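Local coordinates for protein chromosome-partitioning ATPase Soj (PDB 1WCV) that hydrolyses ATP and binds double-stranded DNA cooperatively in an ATP-dependent way, probably to partition the bacterial chromosome, at residues L40-L43 / A49-G52; E149-L154 / A195-K200; Q192-A195 / K200-W203. One frame throughout, in Å; residues are numbered along the deposited sequence.

Interaction 1 of 3, residues L40-L43 / A49-G52; sequences LVDL and ATSG
Asp42, the last residue of strand 38-42, faces the first turn of helix 48-52 at Ala49 and Thr50. The Asp42 and Ala49 CA atoms, 6.0 Å apart, are the nearest pair of the two backbones. The strand is a parallel member of the central sheet of this P-loop NTPase of the ParA family, and its C-terminal end turns through a short loop into the helix. The side chain of Asp42 leaves with CG anti to the backbone N (chi1 -169°), which carries the carboxylate across to the helix. OD2 takes both direct bonds from the helix. Thr50 OG1 donates to Asp42 OD2 over 2.7 Å, meeting the anti lone pair of that oxygen, the one turned away from OD1. The amide N of Thr50 reaches the same Asp42 OD2 over 3.0 Å, but comes from above the carboxylate plane, 36° out of it. Thr50 OG1 is also hydrogen-bonded to the amide of Ala85. The two side chains cross at about a right angle, and Ala49 CB packs 3.6 Å from Asp42 OD2. A water lies 2.7 Å from Asp42 OD1 and accepts from Ala49 N, bridging strand and helix; the amide of Asp44 is bonded to OD1 as well. Ala49 also touches Thr21, a magnesium-binding residue, which puts the contact next to the nucleotide site. The buried carboxylate is thus gripped at both oxygens, which fixes its rotation and ties the strand end to the helix start.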
loop_
_atom_site.group_PDB
_atom_site.type_symbol
_atom_site.label_atom_id
_atom_site.label_comp_id
_atom_site.label_asym_id
_atom_site.label_seq_id
_atom_site.Cartn_x
_atom_site.Cartn_y
_atom_site.Cartn_z
ATOM N N LEU A 40 5.522 -20.998 11.780
ATOM C CA LEU A 40 4.106 -20.872 11.461
ATOM C C LEU A 40 3.437 -22.028 12.178
ATOM O O LEU A 40 3.825 -23.184 11.996
ATOM C CB LEU A 40 3.850 -21.000 9.959
ATOM C CG LEU A 40 2.378 -21.054 9.528
ATOM C CD1 LEU A 40 1.671 -19.763 9.929
ATOM C CD2 LEU A 40 2.282 -21.270 8.021
ATOM N N VAL A 41 2.441 -21.711 13.000
ATOM C CA VAL A 41 1.712 -22.725 13.744
ATOM C C VAL A 41 0.284 -22.826 13.235
ATOM O O VAL A 41 -0.462 -21.843 13.257
ATOM C CB VAL A 41 1.671 -22.386 15.250
ATOM C CG1 VAL A 41 0.975 -23.499 16.010
ATOM C CG2 VAL A 41 3.082 -22.165 15.784
ATOM N N ASP A 42 -0.086 -24.008 12.758
ATOM C CA ASP A 42 -1.437 -24.244 12.269
ATOM C C ASP A 42 -2.270 -24.633 13.488
ATOM O O ASP A 42 -2.068 -25.705 14.064
ATOM C CB ASP A 42 -1.452 -25.386 11.249
ATOM C CG ASP A 42 -2.778 -25.494 10.510
ATOM O OD1 ASP A 42 -3.759 -24.852 10.949
ATOM O OD2 ASP A 42 -2.849 -26.222 9.494
ATOM N N LEU A 43 -3.191 -23.762 13.889
ATOM C CA LEU A 43 -4.031 -24.045 15.049
ATOM C C LEU A 43 -5.445 -24.458 14.658
ATOM O O LEU A 43 -6.320 -24.589 15.516
ATOM C CB LEU A 43 -4.093 -22.820 15.970
ATOM C CG LEU A 43 -2.801 -22.421 16.681
ATOM C CD1 LEU A 43 -3.015 -21.131 17.463
ATOM C CD2 LEU A 43 -2.376 -23.542 17.620
ATOM N N ALA A 49 -3.625 -24.637 6.588
ATOM C CA ALA A 49 -2.269 -24.141 6.362
ATOM C C ALA A 49 -1.308 -25.300 6.099
ATOM O O ALA A 49 -0.476 -25.240 5.192
ATOM C CB ALA A 49 -1.799 -23.334 7.566
ATOM N N THR A 50 -1.430 -26.354 6.900
ATOM C CA THR A 50 -0.575 -27.529 6.767
ATOM C C THR A 50 -0.732 -28.170 5.389
ATOM O O THR A 50 0.245 -28.542 4.739
ATOM C CB THR A 50 -0.916 -28.586 7.834
ATOM O OG1 THR A 50 -0.802 -28.004 9.138
ATOM C CG2 THR A 50 0.044 -29.773 7.729
ATOM N N SER A 51 -1.977 -28.310 4.953
ATOM C CA SER A 51 -2.271 -28.891 3.657
ATOM C C SER A 51 -1.847 -27.927 2.549
ATOM O O SER A 51 -1.462 -28.347 1.453
ATOM C CB SER A 51 -3.769 -29.180 3.552
ATOM O OG SER A 51 -4.093 -29.703 2.278
ATOM N N GLY A 52 -1.910 -26.633 2.846
ATOM C CA GLY A 52 -1.538 -25.637 1.857
ATOM C C GLY A 52 -0.042 -25.626 1.630
ATOM O O GLY A 52 0.458 -25.021 0.680
HETATM O O HOH W 1 -5.008 -23.504 9.008
#

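Interaction 2 of 3, residues E149-L154 / A195-K200; sequences EGVAGL and AHFGEK
Phe197, in the last turn of helix 185-197, reaches across to Val151 and Ala152 on helix 146-164. Its CB points toward that helix, and with CG anti to the carbonyl carbon (chi1 -63°) the ring is directed at Val151. Beyond CG, Phe197 CD1 and CD2 lie at similar, looser distances from Val151 CG1, 4.3 and 4.2 Å. Farther out, CE1 and CE2 both meet Val151 CG1, and CE2 also meets Val151 CB. The tip, Phe197 CZ, makes the closest approach, 3.5 Å from Val151 CG1. Phe197 CZ also lies 3.9 Å from the backbone N of Ala152, while Ala152 CB is more distant. Val151 CG1 stands over one face, 3.8 Å from the Phe197 ring centroid and 20° off the ring normal, which meets the geometry of a CH-pi contact. His196 brings the edge of its imidazole, at CD2, to the opposite face of the Phe197 ring, 3.3 Å above the ring plane and near the rim. Lys200 NZ lies at the ring edge, in plane. Replacing Phe197 by an alanine is likely to leave Val151 CG1 without its aromatic partner and open a gap between the two helices. Gly198, the first residue to leave helical angles, has a positive phi and follows directly after the aromatic residue. Strand 170-177, outermost in this chain's sheet, supplies Ile174, which touches both Val151 and Phe197; Val151 also rests on Val141 of strand 136-142, and Phe197 on Leu155 farther along helix 146-164.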
loop_
_atom_site.group_PDB
_atom_site.type_symbol
_atom_site.label_atom_id
_atom_site.label_comp_id
_atom_site.label_asym_id
_atom_site.label_seq_id
_atom_site.Cartn_x
_atom_site.Cartn_y
_atom_site.Cartn_z
ATOM N N GLU A 149 -18.997 -5.273 9.819
ATOM C CA GLU A 149 -19.473 -5.787 11.099
ATOM C C GLU A 149 -18.591 -6.929 11.606
ATOM O O GLU A 149 -18.385 -7.071 12.811
ATOM C CB GLU A 149 -20.929 -6.256 10.993
ATOM C CG GLU A 149 -21.251 -7.091 9.770
ATOM C CD GLU A 149 -21.863 -6.281 8.636
ATOM O OE1 GLU A 149 -21.138 -5.481 8.000
ATOM O OE2 GLU A 149 -23.079 -6.446 8.383
ATOM N N GLY A 150 -18.063 -7.733 10.687
ATOM C CA GLY A 150 -17.198 -8.836 11.076
ATOM C C GLY A 150 -15.958 -8.335 11.792
ATOM O O GLY A 150 -15.540 -8.891 12.809
ATOM N N VAL A 151 -15.358 -7.282 11.252
ATOM C CA VAL A 151 -14.174 -6.713 11.872
ATOM C C VAL A 151 -14.542 -6.081 13.210
ATOM O O VAL A 151 -13.842 -6.271 14.198
ATOM C CB VAL A 151 -13.517 -5.650 10.963
ATOM C CG1 VAL A 151 -12.455 -4.883 11.738
ATOM C CG2 VAL A 151 -12.889 -6.332 9.762
ATOM N N ALA A 152 -15.644 -5.337 13.246
ATOM C CA ALA A 152 -16.060 -4.693 14.490
ATOM C C ALA A 152 -16.197 -5.730 15.604
ATOM O O ALA A 152 -15.792 -5.494 16.744
ATOM C CB ALA A 152 -17.387 -3.957 14.282
ATOM N N GLY A 153 -16.767 -6.879 15.265
ATOM C CA GLY A 153 -16.938 -7.923 16.260
ATOM C C GLY A 153 -15.596 -8.421 16.761
ATOM O O GLY A 153 -15.367 -8.526 17.970
ATOM N N LEU A 154 -14.694 -8.728 15.836
ATOM C CA LEU A 154 -13.386 -9.220 16.239
ATOM C C LEU A 154 -12.612 -8.201 17.078
ATOM O O LEU A 154 -11.931 -8.570 18.042
ATOM C CB LEU A 154 -12.571 -9.627 15.013
ATOM C CG LEU A 154 -11.234 -10.310 15.328
ATOM C CD1 LEU A 154 -11.435 -11.388 16.387
ATOM C CD2 LEU A 154 -10.659 -10.909 14.064
ATOM N N ALA A 195 -12.568 4.259 5.828
ATOM C CA ALA A 195 -13.310 5.354 6.432
ATOM C C ALA A 195 -13.698 4.994 7.863
ATOM O O ALA A 195 -13.638 5.829 8.759
ATOM C CB ALA A 195 -14.566 5.658 5.613
ATOM N N HIS A 196 -14.090 3.743 8.082
ATOM C CA HIS A 196 -14.506 3.319 9.413
ATOM C C HIS A 196 -13.378 2.891 10.356
ATOM O O HIS A 196 -13.444 3.159 11.555
ATOM C CB HIS A 196 -15.533 2.185 9.301
ATOM C CG HIS A 196 -16.234 1.884 10.588
ATOM N ND1 HIS A 196 -16.956 2.834 11.277
ATOM C CD2 HIS A 196 -16.309 0.750 11.321
ATOM C CE1 HIS A 196 -17.444 2.298 12.381
ATOM N NE2 HIS A 196 -17.066 1.034 12.432
ATOM N N PHE A 197 -12.341 2.241 9.830
ATOM C CA PHE A 197 -11.243 1.782 10.681
ATOM C C PHE A 197 -9.930 2.550 10.522
ATOM O O PHE A 197 -8.973 2.331 11.264
ATOM C CB PHE A 197 -11.033 0.282 10.456
ATOM C CG PHE A 197 -12.224 -0.548 10.855
ATOM C CD1 PHE A 197 -12.597 -0.641 12.191
ATOM C CD2 PHE A 197 -13.002 -1.190 9.897
ATOM C CE1 PHE A 197 -13.725 -1.356 12.570
ATOM C CE2 PHE A 197 -14.141 -1.913 10.270
ATOM C CZ PHE A 197 -14.500 -1.993 11.606
ATOM N N GLY A 198 -9.900 3.460 9.557
ATOM C CA GLY A 198 -8.727 4.286 9.334
ATOM C C GLY A 198 -7.370 3.623 9.169
ATOM O O GLY A 198 -7.213 2.685 8.394
ATOM N N GLU A 199 -6.391 4.129 9.917
ATOM C CA GLU A 199 -5.014 3.645 9.857
ATOM C C GLU A 199 -4.849 2.175 10.216
ATOM O O GLU A 199 -3.809 1.581 9.945
ATOM C CB GLU A 199 -4.120 4.503 10.767
ATOM C CG GLU A 199 -4.493 4.430 12.244
ATOM C CD GLU A 199 -3.631 5.329 13.117
ATOM O OE1 GLU A 199 -3.701 6.567 12.955
ATOM O OE2 GLU A 199 -2.886 4.798 13.970
ATOM N N LYS A 200 -5.868 1.594 10.836
ATOM C CA LYS A 200 -5.801 0.191 11.209
ATOM C C LYS A 200 -5.743 -0.720 9.990
ATOM O O LYS A 200 -5.268 -1.848 10.074
ATOM C CB LYS A 200 -7.005 -0.179 12.076
ATOM C CG LYS A 200 -7.041 0.557 13.406
ATOM C CD LYS A 200 -8.228 0.139 14.243
ATOM C CE LYS A 200 -9.534 0.577 13.615
ATOM N NZ LYS A 200 -10.694 0.242 14.483
#

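Interaction 3 of 3, residues Q192-A195 / K200-W203; sequences QLRA and KVFW
The guanidinium of Arg194 lies flat on the indole of Trp203, with the two planes 9° apart and their centres separated by 4.2 Å: a parallel guanidinium-on-indole stack. Trp203 CE3 sits over the middle of one guanidinium face, and Val201 CG1 covers the opposite face, 3.5 Å from Arg194 NH1. At the edge, near the guanidinium plane, lie the carbonyl oxygens of Val201 and Phe202. This packing closes the end of helix 185-197 onto the segment that follows it in the P-loop NTPase fold, next to strand 170-177. The arm of Arg194 is extended from CG to NE, and its CD and NE run along Trp203 CZ3. The end of the arm then clasps one acceptor with two nitrogens. Arg194 NH2 donates to Phe202 O over 3.0 Å, 16° off the carbonyl plane, while Arg194 NH1 donates to the same oxygen from well above that plane. A weak bond from Arg194 NH1 to Val201 O, 3.3 Å long, adds a third backbone link. Flanked on both faces and bonded along its edge, the guanidinium has little freedom to turn. Its charge is paired within the chain by a salt bridge from NH2 to Glu190, one turn earlier on the helix. A long, weak ion pair from NE to Glu240 of the second subunit, together with packing of Trp203 on Glu241 of that subunit, brings the stack into contact with the second subunit. Val201 CG1, anti to the backbone N (chi1 -174°), faces Arg194, and Val201 CG2 rests 3.8 Å from Leu193 O.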
loop_
_atom_site.group_PDB
_atom_site.type_symbol
_atom_site.label_atom_id
_atom_site.label_comp_id
_atom_site.label_asym_id
_atom_site.label_seq_id
_atom_site.Cartn_x
_atom_site.Cartn_y
_atom_site.Cartn_z
ATOM N N GLN A 192 -14.818 2.134 2.389
ATOM C CA GLN A 192 -15.620 2.156 3.605
ATOM C C GLN A 192 -14.853 1.542 4.781
ATOM O O GLN A 192 -14.971 2.000 5.913
ATOM C CB GLN A 192 -16.957 1.440 3.372
ATOM C CG GLN A 192 -17.908 1.507 4.546
ATOM C CD GLN A 192 -18.065 2.918 5.088
ATOM O OE1 GLN A 192 -18.113 3.886 4.328
ATOM N NE2 GLN A 192 -18.159 3.040 6.411
ATOM N N LEU A 193 -14.054 0.513 4.526
ATOM C CA LEU A 193 -13.269 -0.071 5.610
ATOM C C LEU A 193 -12.266 0.960 6.133
ATOM O O LEU A 193 -12.058 1.077 7.335
ATOM C CB LEU A 193 -12.532 -1.330 5.138
ATOM C CG LEU A 193 -13.439 -2.562 5.029
ATOM C CD1 LEU A 193 -12.731 -3.686 4.290
ATOM C CD2 LEU A 193 -13.843 -3.005 6.428
ATOM N N ARG A 194 -11.652 1.714 5.224
ATOM C CA ARG A 194 -10.689 2.731 5.627
ATOM C C ARG A 194 -11.376 3.911 6.300
ATOM O O ARG A 194 -10.842 4.487 7.237
ATOM C CB ARG A 194 -9.875 3.213 4.423
ATOM C CG ARG A 194 -8.958 2.140 3.863
ATOM C CD ARG A 194 -8.037 2.691 2.802
ATOM N NE ARG A 194 -7.370 1.607 2.092
ATOM C CZ ARG A 194 -6.384 0.868 2.590
ATOM N NH1 ARG A 194 -5.915 1.094 3.809
ATOM N NH2 ARG A 194 -5.902 -0.135 1.877
ATOM N N ALA A 195 -12.568 4.259 5.828
ATOM C CA ALA A 195 -13.310 5.354 6.432
ATOM C C ALA A 195 -13.698 4.994 7.863
ATOM O O ALA A 195 -13.638 5.829 8.759
ATOM C CB ALA A 195 -14.566 5.658 5.613
ATOM N N LYS A 200 -5.868 1.594 10.836
ATOM C CA LYS A 200 -5.801 0.191 11.209
ATOM C C LYS A 200 -5.743 -0.720 9.990
ATOM O O LYS A 200 -5.268 -1.848 10.074
ATOM C CB LYS A 200 -7.005 -0.179 12.076
ATOM C CG LYS A 200 -7.041 0.557 13.406
ATOM C CD LYS A 200 -8.228 0.139 14.243
ATOM C CE LYS A 200 -9.534 0.577 13.615
ATOM N NZ LYS A 200 -10.694 0.242 14.483
ATOM N N VAL A 201 -6.198 -0.223 8.846
ATOM C CA VAL A 201 -6.202 -1.037 7.633
ATOM C C VAL A 201 -4.879 -0.902 6.902
ATOM O O VAL A 201 -4.434 0.218 6.627
ATOM C CB VAL A 201 -7.338 -0.595 6.682
ATOM C CG1 VAL A 201 -7.426 -1.550 5.480
ATOM C CG2 VAL A 201 -8.666 -0.542 7.449
ATOM N N PHE A 202 -4.238 -2.035 6.615
ATOM C CA PHE A 202 -2.974 -2.020 5.888
ATOM C C PHE A 202 -3.208 -1.379 4.527
ATOM O O PHE A 202 -4.272 -1.543 3.938
ATOM C CB PHE A 202 -2.465 -3.439 5.650
ATOM C CG PHE A 202 -1.875 -4.097 6.861
ATOM C CD1 PHE A 202 -0.621 -3.707 7.337
ATOM C CD2 PHE A 202 -2.544 -5.143 7.502
ATOM C CE1 PHE A 202 -0.039 -4.347 8.421
ATOM C CE2 PHE A 202 -1.967 -5.795 8.596
ATOM C CZ PHE A 202 -0.712 -5.398 9.057
ATOM N N TRP A 203 -2.204 -0.659 4.032
ATOM C CA TRP A 203 -2.293 -0.041 2.720
ATOM C C TRP A 203 -2.119 -1.098 1.634
ATOM O O TRP A 203 -2.678 -0.980 0.552
ATOM C CB TRP A 203 -1.232 1.052 2.574
ATOM C CG TRP A 203 -1.651 2.302 3.259
ATOM C CD1 TRP A 203 -1.133 2.823 4.411
ATOM C CD2 TRP A 203 -2.758 3.138 2.903
ATOM N NE1 TRP A 203 -1.854 3.927 4.795
ATOM C CE2 TRP A 203 -2.858 4.141 3.891
ATOM C CE3 TRP A 203 -3.678 3.132 1.847
ATOM C CZ2 TRP A 203 -3.846 5.131 3.856
ATOM C CZ3 TRP A 203 -4.659 4.115 1.813
ATOM C CH2 TRP A 203 -4.733 5.099 2.815
#

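How the interactions relate
The three contacts fall into two groups on opposite sides of the chain's centre. Interaction 1 comes first along the chain, in the strand 38-42 and helix 48-52 region beside the nucleotide site; its centre is about 26 Å from that of interaction 2 and 27 Å from that of interaction 3, with no touch between them. Interactions 2 and 3 have centres about 7 Å apart and share Ala195 and Lys200, both drawing on helix 185-197. The end of that helix thus meets both helix 146-164 and its own following segment, beside strand 170-177, while interaction 1 joins strand 38-42 to helix 48-52 next to the nucleotide site.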